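Local coordinates for protein GDP-6-deoxy-D-mannose reductase (Pseudomonas aeruginosa, PDB 6X3B) that probably reduces GDP-4-dehydro-6-deoxy-D-mannose to GDP-rhamnose with NADPH, a step toward the bacterial lipopolysaccharide O-antigen, at residues 31-39 / 180-188; 118-129 / 171-179. All coordinates share one frame; numbering follows the deposited sequence.

Contact 1 of 2, residues 31-39 / 180-188; sequences SGFVGKHLQ and NHIGPGQKD. With NDP (NADPH dihydro-nicotinamide-adenine-dinucleotide phosphate), chain E.
The carbonyl oxygen of Pro-184 is gripped from the helix side by the ring of His-37, whose NE2 donates to Pro-184 O at 2.7 Å on a lone pair in the carbonyl plane. The bond lies nearly in the imidazole plane, and a water donating to Phe-33 O reaches the same carbonyl weakly. Histidine suits the place because its ring offers an N-H at the rim while CE1 packs on Pro-184 CD, 3.8 Å away. Phe-33 packs beside it. With CG anti to the backbone N (chi1 160°), its ring lies against the type II turn 183-186, where the positive phi of Gly-185 favours glycine. Gln-186 lies over one face, its CB 4.1 Å from the Phe-33 ring centroid in a CH-pi contact, while His-181 CB and Pro-184 O meet the ring at its edge.

Bent at chi2 (64°), the Gln-186 side chain turns its amide to the nicotinamide carboxamide: NE2 donates to NADPH O7N at 2.7 Å, and OE1 accepts a weak bond from N7N. The backbone N of Lys-187 also donates to Gln-186 OE1, which helps fix the amide flip. His-181 lays one ring face over nicotinamide C3N, its ND1 bonded to Phe-179 O, and Val-34 CG2 packs 3.6 Å from His-181 CD2. Glycine at the N-cap, Gly-32, leaves room for the cofactor, and the first turn of the helix gives Phe-33 N to NADPH O2A and Val-34 N to O1N (2.8 Å), the Rossmann-fold way of binding a pyrophosphate. Around this site, helix 225-238 touches Val-34, His-37 and His-181 through Leu-229 and Val-228, helix 306-320 packs on Pro-184, and strand 219-224 pairs with Asn-180 and Ile-182.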
loop_
_atom_site.group_PDB
_atom_site.type_symbol
_atom_site.label_atom_id
_atom_site.label_comp_id
_atom_site.label_asym_id
_atom_site.label_seq_id
_atom_site.Cartn_x
_atom_site.Cartn_y
_atom_site.Cartn_z
ATOM N N SER A 31 -9.863 14.345 -18.963
ATOM C CA SER A 31 -9.647 15.780 -19.065
ATOM C C SER A 31 -8.278 16.229 -18.568
ATOM O O SER A 31 -7.934 17.402 -18.736
ATOM C CB SER A 31 -10.745 16.528 -18.305
ATOM O OG SER A 31 -10.553 16.422 -16.908
ATOM N N GLY A 32 -7.479 15.343 -17.971
ATOM C CA GLY A 32 -6.176 15.732 -17.466
ATOM C C GLY A 32 -5.105 15.715 -18.549
ATOM O O GLY A 32 -5.379 15.562 -19.741
ATOM N N PHE A 33 -3.848 15.851 -18.097
ATOM C CA PHE A 33 -2.693 15.952 -18.991
ATOM C C PHE A 33 -2.574 14.722 -19.889
ATOM O O PHE A 33 -2.591 14.827 -21.119
ATOM C CB PHE A 33 -1.422 16.169 -18.153
ATOM C CG PHE A 33 -0.133 15.824 -18.867
ATOM C CD1 PHE A 33 0.175 16.368 -20.114
ATOM C CD2 PHE A 33 0.782 14.970 -18.269
ATOM C CE1 PHE A 33 1.367 16.053 -20.766
ATOM C CE2 PHE A 33 1.988 14.657 -18.902
ATOM C CZ PHE A 33 2.283 15.200 -20.151
ATOM N N VAL A 34 -2.476 13.539 -19.287
ATOM C CA VAL A 34 -2.280 12.317 -20.056
ATOM C C VAL A 34 -3.552 11.952 -20.819
ATOM O O VAL A 34 -3.494 11.517 -21.977
ATOM C CB VAL A 34 -1.825 11.177 -19.119
ATOM C CG1 VAL A 34 -1.751 9.854 -19.897
ATOM C CG2 VAL A 34 -0.474 11.516 -18.504
ATOM N N GLY A 35 -4.697 12.106 -20.150
ATOM C CA GLY A 35 -6.009 11.770 -20.734
ATOM C C GLY A 35 -6.240 12.465 -22.065
ATOM O O GLY A 35 -6.614 11.783 -23.031
ATOM N N LYS A 36 -5.992 13.775 -22.117
ATOM C CA LYS A 36 -6.187 14.573 -23.358
ATOM C C LYS A 36 -5.299 14.016 -24.476
ATOM O O LYS A 36 -5.767 13.956 -25.618
ATOM C CB LYS A 36 -5.919 16.056 -23.086
ATOM C CG LYS A 36 -6.952 16.730 -22.197
ATOM C CD LYS A 36 -6.594 18.146 -21.826
ATOM C CE LYS A 36 -6.566 19.074 -23.023
ATOM N NZ LYS A 36 -6.330 20.483 -22.629
ATOM N N HIS A 37 -4.061 13.644 -24.150
ATOM C CA HIS A 37 -3.139 13.058 -25.155
ATOM C C HIS A 37 -3.653 11.677 -25.578
ATOM O O HIS A 37 -3.500 11.336 -26.757
ATOM C CB HIS A 37 -1.714 13.000 -24.599
ATOM C CG HIS A 37 -0.989 14.300 -24.697
ATOM N ND1 HIS A 37 -0.560 14.813 -25.900
ATOM C CD2 HIS A 37 -0.623 15.191 -23.753
ATOM C CE1 HIS A 37 0.043 15.961 -25.693
ATOM N NE2 HIS A 37 0.016 16.216 -24.387
ATOM N N LEU A 38 -4.249 10.920 -24.652
ATOM C CA LEU A 38 -4.739 9.589 -25.014
ATOM C C LEU A 38 -5.960 9.681 -25.923
ATOM O O LEU A 38 -6.078 8.920 -26.886
ATOM C CB LEU A 38 -5.079 8.775 -23.764
ATOM C CG LEU A 38 -5.590 7.335 -23.946
ATOM C CD1 LEU A 38 -4.691 6.546 -24.920
ATOM C CD2 LEU A 38 -5.695 6.610 -22.592
ATOM N N GLN A 39 -6.884 10.599 -25.624
ATOM C CA GLN A 39 -8.030 10.785 -26.506
ATOM C C GLN A 39 -7.587 11.166 -27.917
ATOM O O GLN A 39 -8.128 10.658 -28.904
ATOM C CB GLN A 39 -8.972 11.840 -25.926
ATOM C CG GLN A 39 -10.199 12.067 -26.791
ATOM C CD GLN A 39 -11.248 12.908 -26.110
ATOM O OE1 GLN A 39 -11.138 13.215 -24.924
ATOM N NE2 GLN A 39 -12.284 13.281 -26.858
ATOM N N ASN A 180 9.215 9.691 -15.317
ATOM C CA ASN A 180 9.012 11.092 -15.780
ATOM C C ASN A 180 8.357 11.164 -17.166
ATOM O O ASN A 180 8.773 10.418 -18.060
ATOM C CB ASN A 180 10.285 11.928 -15.653
ATOM C CG ASN A 180 10.635 12.205 -14.207
ATOM O OD1 ASN A 180 11.056 11.308 -13.488
ATOM N ND2 ASN A 180 10.447 13.440 -13.773
ATOM N N HIS A 181 7.394 12.032 -17.340
ATOM C CA HIS A 181 6.658 12.275 -18.607
ATOM C C HIS A 181 7.089 13.622 -19.190
ATOM O O HIS A 181 7.382 14.536 -18.407
ATOM C CB HIS A 181 5.159 12.492 -18.347
ATOM C CG HIS A 181 4.348 11.295 -17.985
ATOM N ND1 HIS A 181 4.755 10.384 -17.046
ATOM C CD2 HIS A 181 3.121 10.902 -18.380
ATOM C CE1 HIS A 181 3.834 9.459 -16.900
ATOM N NE2 HIS A 181 2.822 9.757 -17.705
ATOM N N ILE A 182 7.076 13.763 -20.479
ATOM C CA ILE A 182 7.345 15.057 -21.167
ATOM C C ILE A 182 6.227 15.244 -22.196
ATOM O O ILE A 182 6.006 14.320 -22.989
ATOM C CB ILE A 182 8.730 15.098 -21.839
ATOM C CG1 ILE A 182 9.870 14.901 -20.840
ATOM C CG2 ILE A 182 8.893 16.396 -22.611
ATOM C CD1 ILE A 182 11.239 14.948 -21.470
ATOM N N GLY A 183 5.515 16.368 -22.140
ATOM C CA GLY A 183 4.486 16.611 -23.124
ATOM C C GLY A 183 3.808 17.954 -22.950
ATOM O O GLY A 183 3.863 18.578 -21.889
ATOM N N PRO A 184 3.173 18.440 -24.013
ATOM C CA PRO A 184 2.309 19.619 -23.877
ATOM C C PRO A 184 1.229 19.371 -22.834
ATOM O O PRO A 184 0.577 18.324 -22.833
ATOM C CB PRO A 184 1.713 19.788 -25.280
ATOM C CG PRO A 184 2.676 19.111 -26.190
ATOM C CD PRO A 184 3.289 17.975 -25.402
ATOM N N GLY A 185 1.057 20.340 -21.928
ATOM C CA GLY A 185 0.060 20.250 -20.885
ATOM C C GLY A 185 0.573 19.745 -19.552
ATOM O O GLY A 185 -0.185 19.753 -18.575
ATOM N N GLN A 186 1.826 19.299 -19.483
ATOM C CA GLN A 186 2.414 18.857 -18.221
ATOM C C GLN A 186 2.356 19.980 -17.174
ATOM O O GLN A 186 2.244 21.157 -17.506
ATOM C CB GLN A 186 3.852 18.398 -18.472
ATOM C CG GLN A 186 4.651 17.971 -17.247
ATOM C CD GLN A 186 4.080 16.734 -16.570
ATOM O OE1 GLN A 186 2.958 16.753 -16.065
ATOM N NE2 GLN A 186 4.863 15.658 -16.539
ATOM N N LYS A 187 2.410 19.599 -15.887
ATOM C CA LYS A 187 2.393 20.578 -14.795
ATOM C C LYS A 187 3.550 21.557 -14.921
ATOM O O LYS A 187 4.710 21.148 -15.023
ATOM C CB LYS A 187 2.509 19.887 -13.434
ATOM C CG LYS A 187 1.393 18.974 -13.052
ATOM C CD LYS A 187 1.834 18.111 -11.877
ATOM C CE LYS A 187 0.835 17.004 -11.602
ATOM N NZ LYS A 187 0.040 17.402 -10.422
ATOM N N ASP A 188 3.246 22.857 -14.852
ATOM C CA ASP A 188 4.300 23.866 -14.909
ATOM C C ASP A 188 5.300 23.745 -13.762
ATOM O O ASP A 188 6.413 24.277 -13.865
ATOM C CB ASP A 188 3.686 25.267 -14.916
ATOM C CG ASP A 188 4.736 26.355 -14.966
ATOM O OD1 ASP A 188 5.361 26.523 -16.036
ATOM O OD2 ASP A 188 4.951 27.026 -13.933
HETATM P PA NDP E . -3.898 15.424 -14.037
HETATM O O1A NDP E . -3.846 15.955 -12.645
HETATM O O2A NDP E . -3.443 16.303 -15.153
HETATM O O5B NDP E . -5.376 14.892 -14.351
HETATM C C5B NDP E . -6.147 14.293 -13.283
HETATM C C4B NDP E . -7.498 13.890 -13.819
HETATM O O4B NDP E . -8.267 13.266 -12.759
HETATM C C3B NDP E . -8.374 15.029 -14.363
HETATM O O3B NDP E . -9.040 14.634 -15.556
HETATM C C2B NDP E . -9.344 15.287 -13.217
HETATM O O2B NDP E . -10.577 15.806 -13.710
HETATM C C1B NDP E . -9.535 13.873 -12.684
HETATM N N9A NDP E . -10.001 13.821 -11.306
HETATM C C8A NDP E . -9.364 14.324 -10.199
HETATM N N7A NDP E . -10.027 14.135 -9.087
HETATM C C5A NDP E . -11.176 13.465 -9.483
HETATM C C6A NDP E . -12.287 12.980 -8.770
HETATM N N6A NDP E . -12.390 13.123 -7.451
HETATM N N1A NDP E . -13.268 12.358 -9.464
HETATM C C2A NDP E . -13.124 12.239 -10.789
HETATM N N3A NDP E . -12.127 12.652 -11.568
HETATM C C4A NDP E . -11.172 13.266 -10.849
HETATM O O3 NDP E . -3.062 14.059 -14.102
HETATM P PN NDP E . -2.015 13.529 -15.191
HETATM O O1N NDP E . -2.731 13.350 -16.488
HETATM O O2N NDP E . -0.811 14.407 -15.161
HETATM O O5D NDP E . -1.640 12.093 -14.588
HETATM C C5D NDP E . -2.355 10.928 -15.065
HETATM C C4D NDP E . -1.975 9.738 -14.218
HETATM O O4D NDP E . -0.552 9.496 -14.355
HETATM C C3D NDP E . -2.240 9.881 -12.713
HETATM O O3D NDP E . -2.698 8.658 -12.153
HETATM C C2D NDP E . -0.865 10.283 -12.186
HETATM O O2D NDP E . -0.679 9.953 -10.818
HETATM C C1D NDP E . 0.063 9.480 -13.090
HETATM N N1N NDP E . 1.419 10.094 -13.209
HETATM C C2N NDP E . 1.612 11.243 -13.928
HETATM C C3N NDP E . 2.865 11.735 -14.174
HETATM C C7N NDP E . 2.982 13.103 -14.727
HETATM O O7N NDP E . 4.098 13.608 -14.882
HETATM N N7N NDP E . 1.869 13.750 -15.043
HETATM C C4N NDP E . 4.039 10.867 -13.873
HETATM C C5N NDP E . 3.714 9.687 -13.055
HETATM C C6N NDP E . 2.499 9.512 -12.591
HETATM P P2B NDP E . -10.856 17.293 -13.145
HETATM O O1X NDP E . -12.183 17.713 -13.740
HETATM O O2X NDP E . -10.912 17.195 -11.636
HETATM O O3X NDP E . -9.713 18.167 -13.618
HETATM O O HOH W 1 -2.728 17.381 -22.318
#

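Contact 2 of 2, residues 118-129 / 171-179; sequences GTFLYISSGDVY and WRVLVARPF. With NDP (NADPH dihydro-nicotinamide-adenine-dinucleotide phosphate), chain E.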
loop_
_atom_site.group_PDB
_atom_site.type_symbol
_atom_site.label_atom_id
_atom_site.label_comp_id
_atom_site.label_asym_id
_atom_site.label_seq_id
_atom_site.Cartn_x
_atom_site.Cartn_y
_atom_site.Cartn_z
ATOM N N GLY A 118 -13.648 -7.296 -17.065
ATOM C CA GLY A 118 -12.562 -7.231 -18.033
ATOM C C GLY A 118 -11.225 -6.779 -17.466
ATOM O O GLY A 118 -10.855 -7.099 -16.332
ATOM N N THR A 119 -10.470 -6.051 -18.283
ATOM C CA THR A 119 -9.108 -5.665 -17.935
ATOM C C THR A 119 -9.102 -4.289 -17.270
ATOM O O THR A 119 -9.707 -3.338 -17.768
ATOM C CB THR A 119 -8.223 -5.678 -19.182
ATOM O OG1 THR A 119 -8.094 -7.035 -19.639
ATOM C CG2 THR A 119 -6.830 -5.134 -18.864
ATOM N N PHE A 120 -8.443 -4.196 -16.128
ATOM C CA PHE A 120 -8.340 -2.947 -15.387
ATOM C C PHE A 120 -6.865 -2.592 -15.278
ATOM O O PHE A 120 -6.119 -3.265 -14.565
ATOM C CB PHE A 120 -8.962 -3.077 -13.995
ATOM C CG PHE A 120 -9.131 -1.759 -13.285
ATOM C CD1 PHE A 120 -8.070 -1.185 -12.603
ATOM C CD2 PHE A 120 -10.355 -1.107 -13.304
ATOM C CE1 PHE A 120 -8.222 0.045 -11.936
ATOM C CE2 PHE A 120 -10.529 0.122 -12.631
ATOM C CZ PHE A 120 -9.471 0.699 -11.969
ATOM N N LEU A 121 -6.444 -1.526 -15.960
ATOM C CA LEU A 121 -5.061 -1.077 -15.887
ATOM C C LEU A 121 -5.006 0.134 -14.952
ATOM O O LEU A 121 -5.527 1.209 -15.276
ATOM C CB LEU A 121 -4.523 -0.747 -17.276
ATOM C CG LEU A 121 -3.196 0.020 -17.303
ATOM C CD1 LEU A 121 -2.065 -0.803 -16.636
ATOM C CD2 LEU A 121 -2.822 0.396 -18.740
ATOM N N TYR A 122 -4.391 -0.054 -13.786
ATOM C CA TYR A 122 -4.232 1.009 -12.811
ATOM C C TYR A 122 -2.933 1.744 -13.104
ATOM O O TYR A 122 -1.884 1.112 -13.270
ATOM C CB TYR A 122 -4.211 0.463 -11.384
ATOM C CG TYR A 122 -3.946 1.573 -10.427
ATOM C CD1 TYR A 122 -4.907 2.552 -10.222
ATOM C CD2 TYR A 122 -2.705 1.713 -9.809
ATOM C CE1 TYR A 122 -4.671 3.618 -9.368
ATOM C CE2 TYR A 122 -2.454 2.772 -8.952
ATOM C CZ TYR A 122 -3.445 3.729 -8.751
ATOM O OH TYR A 122 -3.220 4.794 -7.904
ATOM N N ILE A 123 -3.003 3.070 -13.197
ATOM C CA ILE A 123 -1.834 3.880 -13.492
ATOM C C ILE A 123 -1.289 4.390 -12.162
ATOM O O ILE A 123 -1.895 5.254 -11.511
ATOM C CB ILE A 123 -2.150 5.029 -14.466
ATOM C CG1 ILE A 123 -2.627 4.477 -15.833
ATOM C CG2 ILE A 123 -0.903 5.898 -14.699
ATOM C CD1 ILE A 123 -1.827 3.235 -16.352
ATOM N N SER A 124 -0.139 3.840 -11.764
ATOM C CA SER A 124 0.548 4.232 -10.537
ATOM C C SER A 124 1.603 5.280 -10.872
ATOM O O SER A 124 1.336 6.200 -11.651
ATOM C CB SER A 124 1.152 2.985 -9.867
ATOM O OG SER A 124 1.761 3.273 -8.612
ATOM N N SER A 125 2.799 5.156 -10.305
ATOM C CA SER A 125 3.870 6.120 -10.539
ATOM C C SER A 125 5.196 5.516 -10.114
ATOM O O SER A 125 5.253 4.803 -9.115
ATOM C CB SER A 125 3.642 7.418 -9.761
ATOM O OG SER A 125 4.818 8.212 -9.796
ATOM N N GLY A 126 6.253 5.805 -10.874
ATOM C CA GLY A 126 7.589 5.431 -10.433
ATOM C C GLY A 126 8.002 6.109 -9.141
ATOM O O GLY A 126 9.021 5.731 -8.554
ATOM N N ASP A 127 7.224 7.095 -8.686
ATOM C CA ASP A 127 7.494 7.768 -7.423
ATOM C C ASP A 127 7.264 6.848 -6.227
ATOM O O ASP A 127 7.751 7.154 -5.140
ATOM C CB ASP A 127 6.621 9.043 -7.330
ATOM C CG ASP A 127 7.091 10.016 -6.255
ATOM O OD1 ASP A 127 8.321 10.223 -6.102
ATOM O OD2 ASP A 127 6.225 10.607 -5.568
ATOM N N VAL A 128 6.559 5.719 -6.397
ATOM C CA VAL A 128 6.377 4.828 -5.246
ATOM C C VAL A 128 7.698 4.264 -4.744
ATOM O O VAL A 128 7.793 3.879 -3.572
ATOM C CB VAL A 128 5.412 3.669 -5.562
ATOM C CG1 VAL A 128 4.021 4.189 -5.925
ATOM C CG2 VAL A 128 5.991 2.790 -6.679
ATOM N N TYR A 129 8.729 4.191 -5.594
ATOM C CA TYR A 129 9.953 3.531 -5.144
ATOM C C TYR A 129 10.670 4.319 -4.051
ATOM O O TYR A 129 11.323 3.710 -3.195
ATOM C CB TYR A 129 10.900 3.277 -6.318
ATOM C CG TYR A 129 10.424 2.187 -7.252
ATOM C CD1 TYR A 129 10.481 0.843 -6.886
ATOM C CD2 TYR A 129 9.917 2.507 -8.508
ATOM C CE1 TYR A 129 10.049 -0.158 -7.755
ATOM C CE2 TYR A 129 9.470 1.519 -9.373
ATOM C CZ TYR A 129 9.543 0.195 -8.993
ATOM O OH TYR A 129 9.098 -0.777 -9.848
ATOM N N TRP A 171 -10.718 -10.540 -12.221
ATOM C CA TRP A 171 -10.447 -9.633 -13.330
ATOM C C TRP A 171 -8.973 -9.663 -13.705
ATOM O O TRP A 171 -8.098 -9.980 -12.891
ATOM C CB TRP A 171 -10.832 -8.194 -12.973
ATOM C CG TRP A 171 -12.257 -8.008 -12.564
ATOM C CD1 TRP A 171 -13.245 -8.942 -12.578
ATOM C CD2 TRP A 171 -12.843 -6.807 -12.061
ATOM N NE1 TRP A 171 -14.415 -8.397 -12.114
ATOM C CE2 TRP A 171 -14.196 -7.085 -11.793
ATOM C CE3 TRP A 171 -12.349 -5.520 -11.807
ATOM C CZ2 TRP A 171 -15.079 -6.119 -11.299
ATOM C CZ3 TRP A 171 -13.224 -4.554 -11.307
ATOM C CH2 TRP A 171 -14.572 -4.867 -11.055
ATOM N N ARG A 172 -8.701 -9.295 -14.953
ATOM C CA ARG A 172 -7.339 -9.085 -15.439
ATOM C C ARG A 172 -6.898 -7.685 -15.023
ATOM O O ARG A 172 -7.257 -6.687 -15.664
ATOM C CB ARG A 172 -7.286 -9.254 -16.955
ATOM C CG ARG A 172 -5.913 -9.005 -17.570
ATOM C CD ARG A 172 -5.822 -9.632 -18.961
ATOM N NE ARG A 172 -4.594 -9.298 -19.675
ATOM C CZ ARG A 172 -4.513 -8.320 -20.573
ATOM N NH1 ARG A 172 -5.585 -7.578 -20.836
ATOM N NH2 ARG A 172 -3.379 -8.087 -21.215
ATOM N N VAL A 173 -6.121 -7.602 -13.941
ATOM C CA VAL A 173 -5.642 -6.345 -13.389
ATOM C C VAL A 173 -4.169 -6.197 -13.720
ATOM O O VAL A 173 -3.372 -7.119 -13.496
ATOM C CB VAL A 173 -5.862 -6.268 -11.871
ATOM C CG1 VAL A 173 -5.249 -4.989 -11.331
ATOM C CG2 VAL A 173 -7.351 -6.350 -11.572
ATOM N N LEU A 174 -3.812 -5.030 -14.234
ATOM C CA LEU A 174 -2.442 -4.684 -14.549
ATOM C C LEU A 174 -2.096 -3.371 -13.858
ATOM O O LEU A 174 -2.958 -2.501 -13.665
ATOM C CB LEU A 174 -2.254 -4.516 -16.056
ATOM C CG LEU A 174 -2.842 -5.630 -16.929
ATOM C CD1 LEU A 174 -3.021 -5.097 -18.353
ATOM C CD2 LEU A 174 -1.893 -6.826 -16.915
ATOM N N VAL A 175 -0.828 -3.231 -13.490
ATOM C CA VAL A 175 -0.329 -2.017 -12.863
ATOM C C VAL A 175 0.842 -1.504 -13.687
ATOM O O VAL A 175 1.770 -2.258 -14.011
ATOM C CB VAL A 175 0.086 -2.257 -11.398
ATOM C CG1 VAL A 175 0.861 -1.062 -10.887
ATOM C CG2 VAL A 175 -1.141 -2.475 -10.542
ATOM N N ALA A 176 0.803 -0.223 -14.022
ATOM C CA ALA A 176 1.920 0.442 -14.660
ATOM C C ALA A 176 2.499 1.466 -13.698
ATOM O O ALA A 176 1.744 2.200 -13.056
ATOM C CB ALA A 176 1.479 1.134 -15.949
ATOM N N ARG A 177 3.836 1.537 -13.620
ATOM C CA ARG A 177 4.557 2.561 -12.845
ATOM C C ARG A 177 5.332 3.448 -13.810
ATOM O O ARG A 177 6.503 3.179 -14.113
ATOM C CB ARG A 177 5.506 1.937 -11.811
ATOM C CG ARG A 177 4.774 1.198 -10.691
ATOM C CD ARG A 177 5.729 0.396 -9.795
ATOM N NE ARG A 177 5.018 -0.153 -8.649
ATOM C CZ ARG A 177 5.557 -1.021 -7.796
ATOM N NH1 ARG A 177 6.803 -1.450 -7.993
ATOM N NH2 ARG A 177 4.854 -1.459 -6.756
ATOM N N PRO A 178 4.722 4.490 -14.356
ATOM C CA PRO A 178 5.449 5.354 -15.292
ATOM C C PRO A 178 6.404 6.263 -14.547
ATOM O O PRO A 178 6.116 6.732 -13.439
ATOM C CB PRO A 178 4.334 6.164 -15.961
ATOM C CG PRO A 178 3.254 6.230 -14.879
ATOM C CD PRO A 178 3.308 4.884 -14.205
ATOM N N PHE A 179 7.553 6.511 -15.168
ATOM C CA PHE A 179 8.491 7.465 -14.597
ATOM C C PHE A 179 8.200 8.836 -15.218
ATOM O O PHE A 179 7.039 9.129 -15.519
ATOM C CB PHE A 179 9.929 6.951 -14.787
ATOM C CG PHE A 179 10.278 5.782 -13.854
ATOM C CD1 PHE A 179 9.509 4.625 -13.852
ATOM C CD2 PHE A 179 11.343 5.865 -12.965
ATOM C CE1 PHE A 179 9.812 3.549 -13.002
ATOM C CE2 PHE A 179 11.659 4.800 -12.120
ATOM C CZ PHE A 179 10.884 3.639 -12.131
HETATM P PA NDP E . -3.898 15.424 -14.037
HETATM O O1A NDP E . -3.846 15.955 -12.645
HETATM O O2A NDP E . -3.443 16.303 -15.153
HETATM O O5B NDP E . -5.376 14.892 -14.351
HETATM C C5B NDP E . -6.147 14.293 -13.283
HETATM C C4B NDP E . -7.498 13.890 -13.819
HETATM O O4B NDP E . -8.267 13.266 -12.759
HETATM C C3B NDP E . -8.374 15.029 -14.363
HETATM O O3B NDP E . -9.040 14.634 -15.556
HETATM C C2B NDP E . -9.344 15.287 -13.217
HETATM O O2B NDP E . -10.577 15.806 -13.710
HETATM C C1B NDP E . -9.535 13.873 -12.684
HETATM N N9A NDP E . -10.001 13.821 -11.306
HETATM C C8A NDP E . -9.364 14.324 -10.199
HETATM N N7A NDP E . -10.027 14.135 -9.087
HETATM C C5A NDP E . -11.176 13.465 -9.483
HETATM C C6A NDP E . -12.287 12.980 -8.770
HETATM N N6A NDP E . -12.390 13.123 -7.451
HETATM N N1A NDP E . -13.268 12.358 -9.464
HETATM C C2A NDP E . -13.124 12.239 -10.789
HETATM N N3A NDP E . -12.127 12.652 -11.568
HETATM C C4A NDP E . -11.172 13.266 -10.849
HETATM O O3 NDP E . -3.062 14.059 -14.102
HETATM P PN NDP E . -2.015 13.529 -15.191
HETATM O O1N NDP E . -2.731 13.350 -16.488
HETATM O O2N NDP E . -0.811 14.407 -15.161
HETATM O O5D NDP E . -1.640 12.093 -14.588
HETATM C C5D NDP E . -2.355 10.928 -15.065
HETATM C C4D NDP E . -1.975 9.738 -14.218
HETATM O O4D NDP E . -0.552 9.496 -14.355
HETATM C C3D NDP E . -2.240 9.881 -12.713
HETATM O O3D NDP E . -2.698 8.658 -12.153
HETATM C C2D NDP E . -0.865 10.283 -12.186
HETATM O O2D NDP E . -0.679 9.953 -10.818
HETATM C C1D NDP E . 0.063 9.480 -13.090
HETATM N N1N NDP E . 1.419 10.094 -13.209
HETATM C C2N NDP E . 1.612 11.243 -13.928
HETATM C C3N NDP E . 2.865 11.735 -14.174
HETATM C C7N NDP E . 2.982 13.103 -14.727
HETATM O O7N NDP E . 4.098 13.608 -14.882
HETATM N N7N NDP E . 1.869 13.750 -15.043
HETATM C C4N NDP E . 4.039 10.867 -13.873
HETATM C C5N NDP E . 3.714 9.687 -13.055
HETATM C C6N NDP E . 2.499 9.512 -12.591
HETATM P P2B NDP E . -10.856 17.293 -13.145
HETATM O O1X NDP E . -12.183 17.713 -13.740
HETATM O O2X NDP E . -10.912 17.195 -11.636
HETATM O O3X NDP E . -9.713 18.167 -13.618
#
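Strands 119-123 and 172-178 run parallel, 4.7 Å apart at an angle of 16°, and Thr-119 to Ile-123 pair in register with Arg-172 to Ala-176. Backbone bonds alternate along the pair, from Phe-120 N to Arg-172 O through to Ser-124 N and Ala-176 O (2.8 Å). On the face of Thr-119, Leu-121 and Ile-123, branched and small side chains pack together: Leu-121 CD1 rests 3.8 Å from Leu-174 CB, and Ile-123 CD1 lies 3.9 Å from Ala-176 CB, whose small size admits both neighbours. At the start of this face Thr-119 and Arg-172 lie side by side; the extended arginine brings NH1 to Thr-119 OG1 at 2.8 Å, nearly in the guanidinium plane. The same NH1 also bonds Leu-236 O, and NH2 bonds Gly-239 O. Phe-120 and Tyr-122 turn to the other face, toward helix 150-169.

Past the end of strand 119-123, the chain 124-129 packs against Arg-177. An ST turn, with Ser-125 OG accepting from Asp-127 N, leads into the 3-10 turn, and Gly-126 N donates to Pro-178 O at 2.7 Å from above the carbonyl plane. Without a side chain, Gly-126 lets its CA sit over the Phe-179 ring face, where a CB would clash. Extended from CG to NE, Arg-177 donates NH1 in its own plane to Tyr-129 OH (3.0 Å), the two flat groups 87° apart, and Val-128 CG2 covers one guanidinium face. Asn-246 also bonds Tyr-129 OH. Glu-159 takes NH2 of Arg-177 and OG of Ser-124, so the buried positive charge is probably balanced by this carboxylate, while Ser-125 CB comes close to the nicotinamide, as does Pro-178 O at the end of 172-178.

How the contacts relate
Contact 2 is buried core, two neighbouring parallel strands of the central sheet, whereas contact 1 is only partly buried and joins a helix N-terminus to a turn. They share strand 172-182: its first part carries contact 2 and its end runs on into contact 1, and along the chain contact 2 is nested inside the loop that contact 1 closes. Regular backbone bonding and aliphatic packing dominate contact 2, with a buried arginine, Arg-177, near one end and a partly exposed one, Arg-172, at the other; contact 1 relies on one ring-to-carbonyl bond, a phenylalanine packed against a glycine-containing turn and direct hydrogen bonds to NADPH. Both touch the cofactor, contact 2 without hydrogen-bonding it.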